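Long-range contact in Plm1 (Streptomyces sp. HK803, PDB 4HXY), which probably reduces, with NADPH, a beta-keto group of the polyketide chain in the first module of phoslactomycin biosynthesis: residues T20-G32 with D137-D149. Residues are numbered along the deposited sequence; the frame is centred on the assembly and turned at random.
Sequences TADRVPGNWLLLG and DATRRALAGTLTD
Val24 lies against the flank of helix 137-148. Its CG2 meets Ala144, 3.8 Å from CB, while CG1, set anti to the backbone N (chi1 -178°), turns to Leu147 and to Thr148. The methyl CG2 of Thr148 also presses tightly on the Pro25 ring, 3.5 Å from CD. Farther along, Trp28 directs the CH2 corner of its indole at Leu147, 4.0 Å from CB; one face of the same ring, toward its rim, carries Val24 CG1, and NE1 donates to Pro25 O at 3.3 Å. With Trp28 replaced by an alanine, Leu147 and Val24 CG1 would probably border a gap and Pro25 O would lose its indole partner. Ketoreductases of modular polyketide synthases pair a catalytic Rossmann subdomain with a structural one of related fold; this contact, remote from the bound NADPH, probably belongs to the latter, where the helix packs on strand 85-90 through Leu143 and Leu147. At Thr20 and Ala21 the backbones themselves approach. Ala21 N makes a weak hydrogen bond to Arg141 O (3.3 Å, 147°), and Ala21 CB packs on Ala144 CB. Ala21 O is buried without a hydrogen-bond partner, Arg141 CA lying 3.2 Å away in a CA-H...O contact with CB and CG alongside. Gly145 lets Thr20 come close, CA to CA 3.9 Å, where a side chain would clash. A water links Asp22 O to Arg140 NH2, and Ala37 O and Ser40 hold the guanidinium further.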
loop_
_atom_site.group_PDB
_atom_site.type_symbol
_atom_site.label_atom_id
_atom_site.label_comp_id
_atom_site.label_asym_id
_atom_site.label_seq_id
_atom_site.Cartn_x
_atom_site.Cartn_y
_atom_site.Cartn_z
ATOM N N THR A 20 -28.324 4.318 -10.841
ATOM C CA THR A 20 -27.729 4.160 -12.164
ATOM C C THR A 20 -28.405 5.060 -13.216
ATOM O O THR A 20 -29.641 5.118 -13.305
ATOM C CB THR A 20 -27.772 2.675 -12.617
ATOM O OG1 THR A 20 -28.977 2.408 -13.350
ATOM C CG2 THR A 20 -27.672 1.734 -11.398
ATOM N N ALA A 21 -27.584 5.752 -14.006
ATOM C CA ALA A 21 -28.050 6.693 -15.039
ATOM C C ALA A 21 -27.533 6.283 -16.412
ATOM O O ALA A 21 -26.704 5.387 -16.523
ATOM C CB ALA A 21 -27.583 8.109 -14.706
ATOM N N ASP A 22 -28.020 6.944 -17.458
ATOM C CA ASP A 22 -27.602 6.634 -18.839
ATOM C C ASP A 22 -26.531 7.591 -19.377
ATOM O O ASP A 22 -25.868 7.300 -20.374
ATOM C CB ASP A 22 -28.813 6.631 -19.785
ATOM C CG ASP A 22 -29.319 8.032 -20.108
ATOM O OD1 ASP A 22 -29.723 8.756 -19.164
ATOM O OD2 ASP A 22 -29.322 8.406 -21.306
ATOM N N ARG A 23 -26.382 8.736 -18.716
ATOM C CA ARG A 23 -25.406 9.748 -19.104
ATOM C C ARG A 23 -25.088 10.586 -17.875
ATOM O O ARG A 23 -25.734 10.441 -16.837
ATOM C CB ARG A 23 -25.957 10.631 -20.226
ATOM C CG ARG A 23 -27.239 11.397 -19.861
ATOM C CD ARG A 23 -27.812 12.175 -21.058
ATOM N NE ARG A 23 -26.985 13.331 -21.404
ATOM C CZ ARG A 23 -26.983 14.494 -20.748
ATOM N NH1 ARG A 23 -26.176 15.477 -21.142
ATOM N NH2 ARG A 23 -27.774 14.686 -19.694
ATOM N N VAL A 24 -24.087 11.453 -17.993
ATOM C CA VAL A 24 -23.689 12.336 -16.894
ATOM C C VAL A 24 -23.832 13.767 -17.391
ATOM O O VAL A 24 -23.133 14.173 -18.312
ATOM C CB VAL A 24 -22.230 12.088 -16.442
ATOM C CG1 VAL A 24 -21.886 12.986 -15.269
ATOM C CG2 VAL A 24 -22.018 10.623 -16.079
ATOM N N PRO A 25 -24.759 14.536 -16.801
ATOM C CA PRO A 25 -24.947 15.877 -17.321
ATOM C C PRO A 25 -23.860 16.824 -16.873
ATOM O O PRO A 25 -23.255 16.616 -15.813
ATOM C CB PRO A 25 -26.280 16.302 -16.703
ATOM C CG PRO A 25 -26.324 15.592 -15.409
ATOM C CD PRO A 25 -25.633 14.262 -15.649
ATOM N N GLY A 26 -23.644 17.862 -17.673
ATOM C CA GLY A 26 -22.809 18.989 -17.286
ATOM C C GLY A 26 -21.560 19.117 -18.137
ATOM O O GLY A 26 -21.390 18.431 -19.151
ATOM N N ASN A 27 -20.683 20.007 -17.696
ATOM C CA ASN A 27 -19.462 20.347 -18.387
ATOM C C ASN A 27 -18.302 19.700 -17.625
ATOM O O ASN A 27 -17.833 20.256 -16.639
ATOM C CB ASN A 27 -19.329 21.868 -18.387
ATOM C CG ASN A 27 -18.145 22.376 -19.180
ATOM O OD1 ASN A 27 -17.581 21.682 -20.037
ATOM N ND2 ASN A 27 -17.763 23.623 -18.903
ATOM N N TRP A 28 -17.859 18.526 -18.076
ATOM C CA TRP A 28 -16.841 17.765 -17.353
ATOM C C TRP A 28 -15.482 17.868 -18.001
ATOM O O TRP A 28 -15.373 17.967 -19.219
ATOM C CB TRP A 28 -17.255 16.288 -17.169
ATOM C CG TRP A 28 -18.254 16.115 -16.078
ATOM C CD1 TRP A 28 -19.540 16.591 -16.057
ATOM C CD2 TRP A 28 -18.066 15.416 -14.844
ATOM N NE1 TRP A 28 -20.157 16.239 -14.879
ATOM C CE2 TRP A 28 -19.270 15.522 -14.114
ATOM C CE3 TRP A 28 -16.993 14.701 -14.284
ATOM C CZ2 TRP A 28 -19.433 14.935 -12.865
ATOM C CZ3 TRP A 28 -17.154 14.144 -13.046
ATOM C CH2 TRP A 28 -18.366 14.263 -12.345
ATOM N N LEU A 29 -14.453 17.805 -17.167
ATOM C CA LEU A 29 -13.071 17.814 -17.604
ATOM C C LEU A 29 -12.532 16.381 -17.477
ATOM O O LEU A 29 -12.643 15.776 -16.438
ATOM C CB LEU A 29 -12.250 18.748 -16.726
ATOM C CG LEU A 29 -10.734 18.680 -16.880
ATOM C CD1 LEU A 29 -10.322 19.193 -18.243
ATOM C CD2 LEU A 29 -10.092 19.474 -15.790
ATOM N N LEU A 30 -11.975 15.857 -18.557
ATOM C CA LEU A 30 -11.485 14.495 -18.555
ATOM C C LEU A 30 -9.974 14.547 -18.633
ATOM O O LEU A 30 -9.434 15.163 -19.526
ATOM C CB LEU A 30 -12.069 13.727 -19.745
ATOM C CG LEU A 30 -13.433 13.069 -19.574
ATOM C CD1 LEU A 30 -14.347 13.768 -18.613
ATOM C CD2 LEU A 30 -14.092 12.774 -20.886
ATOM N N LEU A 31 -9.319 13.888 -17.680
ATOM C CA LEU A 31 -7.868 13.887 -17.588
ATOM C C LEU A 31 -7.294 12.477 -17.565
ATOM O O LEU A 31 -7.987 11.536 -17.279
ATOM C CB LEU A 31 -7.393 14.626 -16.335
ATOM C CG LEU A 31 -7.868 16.066 -16.230
ATOM C CD1 LEU A 31 -7.499 16.639 -14.899
ATOM C CD2 LEU A 31 -7.258 16.871 -17.345
ATOM N N GLY A 32 -6.016 12.376 -17.913
ATOM C CA GLY A 32 -5.345 11.084 -17.946
ATOM C C GLY A 32 -5.826 10.325 -19.159
ATOM O O GLY A 32 -5.894 10.883 -20.262
ATOM N N ASP A 137 -22.326 -1.883 -20.974
ATOM C CA ASP A 137 -23.378 -0.917 -20.651
ATOM C C ASP A 137 -23.710 -0.859 -19.156
ATOM O O ASP A 137 -23.996 0.218 -18.621
ATOM C CB ASP A 137 -24.658 -1.198 -21.474
ATOM C CG ASP A 137 -24.687 -0.460 -22.824
ATOM O OD1 ASP A 137 -24.167 0.689 -22.944
ATOM O OD2 ASP A 137 -25.263 -1.036 -23.781
ATOM N N ALA A 138 -23.680 -2.002 -18.477
ATOM C CA ALA A 138 -23.949 -2.063 -17.044
ATOM C C ALA A 138 -22.908 -1.240 -16.281
ATOM O O ALA A 138 -23.236 -0.510 -15.351
ATOM C CB ALA A 138 -23.924 -3.503 -16.557
ATOM N N THR A 139 -21.656 -1.359 -16.696
ATOM C CA THR A 139 -20.585 -0.625 -16.047
ATOM C C THR A 139 -20.717 0.872 -16.293
ATOM O O THR A 139 -20.574 1.684 -15.369
ATOM C CB THR A 139 -19.218 -1.117 -16.531
ATOM O OG1 THR A 139 -19.083 -2.513 -16.225
ATOM C CG2 THR A 139 -18.116 -0.312 -15.866
ATOM N N ARG A 140 -21.005 1.247 -17.532
ATOM C CA ARG A 140 -21.273 2.650 -17.850
ATOM C C ARG A 140 -22.341 3.267 -16.949
ATOM O O ARG A 140 -22.184 4.385 -16.477
ATOM C CB ARG A 140 -21.711 2.794 -19.297
ATOM C CG ARG A 140 -20.594 2.646 -20.267
ATOM C CD ARG A 140 -21.117 2.740 -21.686
ATOM N NE ARG A 140 -21.172 4.112 -22.187
ATOM C CZ ARG A 140 -22.281 4.842 -22.321
ATOM N NH1 ARG A 140 -23.472 4.369 -21.971
ATOM N NH2 ARG A 140 -22.195 6.069 -22.812
ATOM N N ARG A 141 -23.426 2.531 -16.707
ATOM C CA ARG A 141 -24.543 3.053 -15.922
ATOM C C ARG A 141 -24.250 3.150 -14.434
ATOM O O ARG A 141 -24.728 4.074 -13.768
ATOM C CB ARG A 141 -25.811 2.214 -16.143
ATOM C CG ARG A 141 -26.385 2.299 -17.543
ATOM C CD ARG A 141 -27.818 1.733 -17.563
ATOM N NE ARG A 141 -27.862 0.366 -17.027
ATOM C CZ ARG A 141 -27.692 -0.750 -17.743
ATOM N NH1 ARG A 141 -27.485 -0.708 -19.066
ATOM N NH2 ARG A 141 -27.738 -1.932 -17.133
ATOM N N ALA A 142 -23.470 2.210 -13.924
ATOM C CA ALA A 142 -23.061 2.245 -12.545
ATOM C C ALA A 142 -22.183 3.474 -12.298
ATOM O O ALA A 142 -22.330 4.138 -11.297
ATOM C CB ALA A 142 -22.329 0.960 -12.160
ATOM N N LEU A 143 -21.263 3.750 -13.214
ATOM C CA LEU A 143 -20.412 4.932 -13.082
ATOM C C LEU A 143 -21.203 6.233 -13.210
ATOM O O LEU A 143 -21.008 7.168 -12.477
ATOM C CB LEU A 143 -19.275 4.937 -14.103
ATOM C CG LEU A 143 -18.352 6.144 -13.911
ATOM C CD1 LEU A 143 -17.617 6.067 -12.593
ATOM C CD2 LEU A 143 -17.385 6.237 -15.007
ATOM N N ALA A 144 -22.116 6.272 -14.159
ATOM C CA ALA A 144 -22.898 7.481 -14.374
ATOM C C ALA A 144 -23.735 7.821 -13.157
ATOM O O ALA A 144 -23.792 8.960 -12.746
ATOM C CB ALA A 144 -23.767 7.324 -15.591
ATOM N N GLY A 145 -24.362 6.814 -12.574
ATOM C CA GLY A 145 -25.133 6.995 -11.338
ATOM C C GLY A 145 -24.275 7.538 -10.213
ATOM O O GLY A 145 -24.700 8.405 -9.458
ATOM N N THR A 146 -23.041 7.047 -10.119
ATOM C CA THR A 146 -22.115 7.489 -9.088
ATOM C C THR A 146 -21.724 8.956 -9.279
ATOM O O THR A 146 -21.719 9.717 -8.316
ATOM C CB THR A 146 -20.862 6.564 -9.070
ATOM O OG1 THR A 146 -21.271 5.234 -8.721
ATOM C CG2 THR A 146 -19.814 7.050 -8.082
ATOM N N LEU A 147 -21.415 9.350 -10.514
ATOM C CA LEU A 147 -20.984 10.711 -10.802
ATOM C C LEU A 147 -22.118 11.730 -10.734
ATOM O O LEU A 147 -21.874 12.910 -10.500
ATOM C CB LEU A 147 -20.317 10.795 -12.172
ATOM C CG LEU A 147 -19.044 9.976 -12.346
ATOM C CD1 LEU A 147 -18.471 10.171 -13.764
ATOM C CD2 LEU A 147 -18.007 10.330 -11.272
ATOM N N THR A 148 -23.344 11.278 -10.953
ATOM C CA THR A 148 -24.489 12.188 -10.964
ATOM C C THR A 148 -25.100 12.362 -9.584
ATOM O O THR A 148 -25.649 13.431 -9.272
ATOM C CB THR A 148 -25.569 11.707 -11.937
ATOM O OG1 THR A 148 -25.960 10.373 -11.601
ATOM C CG2 THR A 148 -25.043 11.730 -13.339
ATOM N N ASP A 149 -25.002 11.320 -8.762
ATOM C CA ASP A 149 -25.663 11.282 -7.456
ATOM C C ASP A 149 -24.798 11.901 -6.354
ATOM O O ASP A 149 -23.952 12.764 -6.620
ATOM C CB ASP A 149 -26.017 9.835 -7.093
ATOM C CG ASP A 149 -26.990 9.194 -8.084
ATOM O OD1 ASP A 149 -27.375 9.851 -9.084
ATOM O OD2 ASP A 149 -27.362 8.018 -7.866
HETATM O O HOH W 1 -24.524 8.214 -22.372
#